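Local coordinates for transposon Tn7 transposition protein TnsA (Escherichia coli, PDB 1T0F), which cuts the 5' DNA strands at the transposon ends and, together with TnsB, forms the transposase that moves Tn7, at residues A[119-122]-A[128-131]; A[244-249]-A[253-258]. All coordinates share one frame; numbering follows the deposited sequence.

Contact 1: residues A[119-122]-A[128-131]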
loop_
_atom_site.group_PDB
_atom_site.type_symbol
_atom_site.label_atom_id
_atom_site.label_comp_id
_atom_site.label_asym_id
_atom_site.label_seq_id
_atom_site.Cartn_x
_atom_site.Cartn_y
_atom_site.Cartn_z
ATOM N N LEU A 119 7.916 2.083 0.498
ATOM C CA LEU A 119 9.258 2.268 -0.048
ATOM C C LEU A 119 9.452 0.914 -0.724
ATOM O O LEU A 119 9.417 -0.125 -0.065
ATOM C CB LEU A 119 10.309 2.481 1.045
ATOM C CG LEU A 119 11.739 2.513 0.490
ATOM C CD1 LEU A 119 11.896 3.644 -0.515
ATOM C CD2 LEU A 119 12.736 2.691 1.635
ATOM N N VAL A 120 9.650 0.930 -2.035
ATOM C CA VAL A 120 9.735 -0.313 -2.797
ATOM C C VAL A 120 11.093 -0.554 -3.422
ATOM O O VAL A 120 11.710 0.369 -3.956
ATOM C CB VAL A 120 8.655 -0.303 -3.927
ATOM C CG1 VAL A 120 8.605 -1.660 -4.655
ATOM C CG2 VAL A 120 7.285 0.032 -3.328
ATOM N N ASP A 121 11.550 -1.805 -3.336
ATOM C CA ASP A 121 12.819 -2.225 -3.926
ATOM C C ASP A 121 12.493 -3.245 -5.022
ATOM O O ASP A 121 11.699 -4.151 -4.807
ATOM C CB ASP A 121 13.713 -2.885 -2.873
ATOM C CG ASP A 121 14.283 -1.888 -1.880
ATOM O OD1 ASP A 121 15.091 -1.034 -2.294
ATOM O OD2 ASP A 121 13.920 -1.958 -0.689
ATOM N N CYS A 122 13.104 -3.094 -6.190
ATOM C CA CYS A 122 12.861 -4.019 -7.297
ATOM C C CYS A 122 14.171 -4.682 -7.723
ATOM O O CYS A 122 15.248 -4.096 -7.577
ATOM C CB CYS A 122 12.243 -3.276 -8.484
ATOM S SG CYS A 122 10.643 -2.488 -8.120
ATOM N N GLU A 128 14.828 0.752 -9.585
ATOM C CA GLU A 128 15.371 -0.197 -8.619
ATOM C C GLU A 128 14.811 0.105 -7.226
ATOM O O GLU A 128 14.738 -0.767 -6.358
ATOM C CB GLU A 128 16.899 -0.129 -8.616
ATOM C CG GLU A 128 17.505 1.114 -7.978
ATOM C CD GLU A 128 19.002 1.234 -8.251
ATOM O OE1 GLU A 128 19.682 0.183 -8.309
ATOM O OE2 GLU A 128 19.500 2.376 -8.397
ATOM N N GLN A 129 14.410 1.353 -7.023
ATOM C CA GLN A 129 13.828 1.758 -5.756
ATOM C C GLN A 129 12.962 2.985 -5.991
ATOM O O GLN A 129 13.339 3.887 -6.736
ATOM C CB GLN A 129 14.927 2.092 -4.748
ATOM C CG GLN A 129 14.478 2.045 -3.296
ATOM C CD GLN A 129 15.641 2.173 -2.324
ATOM O OE1 GLN A 129 15.595 1.654 -1.208
ATOM N NE2 GLN A 129 16.687 2.874 -2.744
ATOM N N PHE A 130 11.786 3.007 -5.383
ATOM C CA PHE A 130 10.923 4.169 -5.517
ATOM C C PHE A 130 10.016 4.238 -4.313
ATOM O O PHE A 130 9.796 3.236 -3.639
ATOM C CB PHE A 130 10.117 4.138 -6.830
ATOM C CG PHE A 130 9.161 2.985 -6.953
ATOM C CD1 PHE A 130 7.902 3.032 -6.355
ATOM C CD2 PHE A 130 9.506 1.857 -7.700
ATOM C CE1 PHE A 130 6.997 1.983 -6.497
ATOM C CE2 PHE A 130 8.608 0.800 -7.851
ATOM C CZ PHE A 130 7.349 0.863 -7.246
ATOM N N ALA A 131 9.522 5.436 -4.026
ATOM C CA ALA A 131 8.645 5.625 -2.883
ATOM C C ALA A 131 7.274 6.090 -3.344
ATOM O O ALA A 131 7.148 6.755 -4.371
ATOM C CB ALA A 131 9.263 6.656 -1.914
HETATM O O HOH W 1 16.607 -1.451 -4.454
#
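V120 and F130 face each other as an antiparallel hydrogen-bonded pair, V120 N reaching F130 O at 2.8 Å and F130 N returning to V120 O at 3.0 Å. C122 N adds a third backbone bond, 2.8 Å to E128 O. With axes 161° apart and only five residues between the segments, the pairing is that of a beta hairpin.

The main apolar contact lies on the face carrying V120 and F130. V120 CB stands over one face of the ring, 3.9 Å from its centroid, a CH-pi contact, and C122 SG comes obliquely to F130 CE2 at 3.9 Å. F130 CG sits between its backbone N and carbonyl carbon (chi1 63°), which turns one ring face to V120 CB. On the other sheet face, L119 CD1 meets A131 CB at 4.2 Å.

There too D121 and Q129 lie side by side, carboxylate and amide planes 41° apart, Q129 CG touching D121 OD1 at 3.3 Å. A water donates to both D121 OD1 and E128 O, while R83 holds D121 OD2 in a salt bridge.

The hairpin forms the middle of the mixed sheet in the PDDEXK-like nuclease domain: strand 79-87 flanks 115-122, strand 163-166 flanks 129-134, L73 of helix 64-75 covers V120 and F130, and W156 of helix 143-159 packs on L119 and A131.

Contact 2: residues A[244-249]-A[253-258]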
loop_
_atom_site.group_PDB
_atom_site.type_symbol
_atom_site.label_atom_id
_atom_site.label_comp_id
_atom_site.label_asym_id
_atom_site.label_seq_id
_atom_site.Cartn_x
_atom_site.Cartn_y
_atom_site.Cartn_z
ATOM N N ILE A 244 -2.979 -16.590 -0.585
ATOM C CA ILE A 244 -3.165 -16.928 -1.981
ATOM C C ILE A 244 -3.198 -15.614 -2.744
ATOM O O ILE A 244 -3.886 -14.678 -2.337
ATOM C CB ILE A 244 -4.504 -17.659 -2.223
ATOM C CG1 ILE A 244 -4.515 -18.991 -1.471
ATOM C CG2 ILE A 244 -4.718 -17.893 -3.722
ATOM C CD1 ILE A 244 -5.848 -19.724 -1.574
ATOM N N LYS A 245 -2.429 -15.525 -3.823
ATOM C CA LYS A 245 -2.448 -14.331 -4.652
ATOM C C LYS A 245 -2.841 -14.793 -6.055
ATOM O O LYS A 245 -2.650 -15.960 -6.409
ATOM C CB LYS A 245 -1.092 -13.619 -4.651
ATOM C CG LYS A 245 0.090 -14.490 -4.960
ATOM C CD LYS A 245 1.380 -13.889 -4.394
ATOM C CE LYS A 245 1.927 -12.759 -5.242
ATOM N NZ LYS A 245 3.276 -12.312 -4.746
ATOM N N PHE A 246 -3.411 -13.892 -6.842
ATOM C CA PHE A 246 -3.857 -14.262 -8.180
ATOM C C PHE A 246 -3.627 -13.137 -9.177
ATOM O O PHE A 246 -3.035 -12.117 -8.840
ATOM C CB PHE A 246 -5.344 -14.617 -8.142
ATOM C CG PHE A 246 -6.240 -13.463 -7.755
ATOM C CD1 PHE A 246 -6.291 -13.010 -6.439
ATOM C CD2 PHE A 246 -7.039 -12.838 -8.711
ATOM C CE1 PHE A 246 -7.132 -11.944 -6.077
ATOM C CE2 PHE A 246 -7.880 -11.779 -8.364
ATOM C CZ PHE A 246 -7.928 -11.328 -7.042
ATOM N N ASN A 247 -4.082 -13.326 -10.412
ATOM C CA ASN A 247 -3.919 -12.284 -11.418
ATOM C C ASN A 247 -5.006 -11.242 -11.171
ATOM O O ASN A 247 -6.108 -11.330 -11.723
ATOM C CB ASN A 247 -4.056 -12.863 -12.833
ATOM C CG ASN A 247 -3.763 -11.832 -13.906
ATOM O OD1 ASN A 247 -3.459 -10.681 -13.600
ATOM N ND2 ASN A 247 -3.853 -12.239 -15.171
ATOM N N ILE A 248 -4.685 -10.260 -10.331
ATOM C CA ILE A 248 -5.621 -9.204 -9.959
ATOM C C ILE A 248 -6.049 -8.315 -11.118
ATOM O O ILE A 248 -7.027 -7.575 -11.006
ATOM C CB ILE A 248 -5.027 -8.300 -8.851
ATOM C CG1 ILE A 248 -3.773 -7.588 -9.366
ATOM C CG2 ILE A 248 -4.663 -9.139 -7.647
ATOM C CD1 ILE A 248 -3.302 -6.448 -8.468
ATOM N N TYR A 249 -5.316 -8.379 -12.222
ATOM C CA TYR A 249 -5.648 -7.570 -13.386
ATOM C C TYR A 249 -6.707 -8.246 -14.245
ATOM O O TYR A 249 -7.119 -7.727 -15.276
ATOM C CB TYR A 249 -4.382 -7.267 -14.185
ATOM C CG TYR A 249 -3.562 -6.180 -13.525
ATOM C CD1 TYR A 249 -3.944 -4.842 -13.618
ATOM C CD2 TYR A 249 -2.451 -6.494 -12.744
ATOM C CE1 TYR A 249 -3.237 -3.838 -12.944
ATOM C CE2 TYR A 249 -1.744 -5.504 -12.068
ATOM C CZ TYR A 249 -2.141 -4.182 -12.172
ATOM O OH TYR A 249 -1.432 -3.206 -11.507
ATOM N N ARG A 253 -13.077 -14.320 -11.028
ATOM C CA ARG A 253 -13.917 -15.390 -11.572
ATOM C C ARG A 253 -13.403 -15.894 -12.919
ATOM O O ARG A 253 -13.758 -16.990 -13.356
ATOM C CB ARG A 253 -15.355 -14.893 -11.738
ATOM C CG ARG A 253 -15.544 -14.024 -12.966
ATOM C CD ARG A 253 -16.934 -13.442 -13.032
ATOM N NE ARG A 253 -17.148 -12.466 -11.971
ATOM C CZ ARG A 253 -18.231 -11.707 -11.870
ATOM N NH1 ARG A 253 -19.199 -11.815 -12.769
ATOM N NH2 ARG A 253 -18.340 -10.838 -10.873
ATOM N N ALA A 254 -12.569 -15.092 -13.572
ATOM C CA ALA A 254 -12.007 -15.440 -14.873
ATOM C C ALA A 254 -10.607 -16.054 -14.776
ATOM O O ALA A 254 -10.035 -16.481 -15.778
ATOM C CB ALA A 254 -11.975 -14.203 -15.761
ATOM N N ASN A 255 -10.050 -16.092 -13.571
ATOM C CA ASN A 255 -8.718 -16.665 -13.387
ATOM C C ASN A 255 -8.742 -18.178 -13.557
ATOM O O ASN A 255 -9.712 -18.831 -13.188
ATOM C CB ASN A 255 -8.190 -16.364 -11.978
ATOM C CG ASN A 255 -7.429 -15.056 -11.894
ATOM O OD1 ASN A 255 -6.270 -15.033 -11.487
ATOM N ND2 ASN A 255 -8.080 -13.963 -12.262
ATOM N N LYS A 256 -7.671 -18.728 -14.121
ATOM C CA LYS A 256 -7.544 -20.169 -14.251
ATOM C C LYS A 256 -6.807 -20.570 -12.982
ATOM O O LYS A 256 -6.173 -19.728 -12.346
ATOM C CB LYS A 256 -6.714 -20.544 -15.480
ATOM C CG LYS A 256 -7.419 -20.269 -16.793
ATOM C CD LYS A 256 -6.607 -20.776 -17.974
ATOM C CE LYS A 256 -7.344 -20.515 -19.274
ATOM N NZ LYS A 256 -7.668 -19.067 -19.426
ATOM N N CYS A 257 -6.881 -21.842 -12.610
ATOM C CA CYS A 257 -6.223 -22.306 -11.395
ATOM C C CYS A 257 -4.717 -22.055 -11.374
ATOM O O CYS A 257 -4.130 -21.840 -10.305
ATOM C CB CYS A 257 -6.521 -23.790 -11.179
ATOM S SG CYS A 257 -8.269 -24.108 -10.830
ATOM N N ALA A 258 -4.093 -22.074 -12.549
ATOM C CA ALA A 258 -2.660 -21.841 -12.641
ATOM C C ALA A 258 -2.325 -20.383 -12.329
ATOM O O ALA A 258 -1.166 -20.060 -12.064
ATOM C CB ALA A 258 -2.153 -22.202 -14.028
#
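N255 OD1 accepts the backbone N-H of N247 at 3.0 Å, the shorter of two hydrogen bonds by which the N255 carboxamide clasps the N247 backbone. The donor lies in the carbonyl plane, though the N-H...O angle of 145° shows a bent bond. On the amide's other arm, ND2 gives a weak bond of 3.3 Å to N247 O. One side chain thus engages both polar groups of a single residue across a turn-rich loop: N247 is the centre of an inverse gamma turn, in which I248 N makes a weak hydrogen bond to F246 O, and its OD1 accepts from Y249 N at 3.3 Å, an Asx turn.

The N247 side chain is directed by its first torsion, CG anti to the backbone N (chi1 -175°), which carries OD1 along the chain to Y249 N. W75 NE1 adds a weak bond to the same oxygen.

Around this pair of bonds, N255 OD1 also lies in the plane of the F246 ring, at its edge, 3.6 Å from CD2; ring and amide planes are 70° apart. The ND2 group has a further partner in S251 O, which helps fix which way the amide is turned. A leucine here would probably leave N247 N and O without their mates in this loop and S251 O without its donor.

These bonds tie the chain leaving strand 244-245 to the loop that leads to strand 261-262, with helix 173-183 packed on F246 through N178 and L182. Over one face of the F246 ring, offset toward its rim, I248 CG2 stands 3.9 Å above the plane.

Both contacts are largely buried, but they hold different elements: contact 1 joins two central strands of the nuclease sheet, and contact 2 closes a loop toward the C-terminal end of the chain. Their centres lie 25 Å apart and their nearest atoms about 11 Å, so neither touches the other. Contact 1 buries 415 Å² through repeated backbone pairing and an apolar face; contact 2 buries 116 Å² and relies on one carboxamide addressing one residue's backbone. The C-terminal part of helix 64-75 borders both, through L73 at contact 1 and W75 at contact 2. The side chains of C122 and N247 lie about 7 and about 9 Å from that of E76, an active-site residue by similarity.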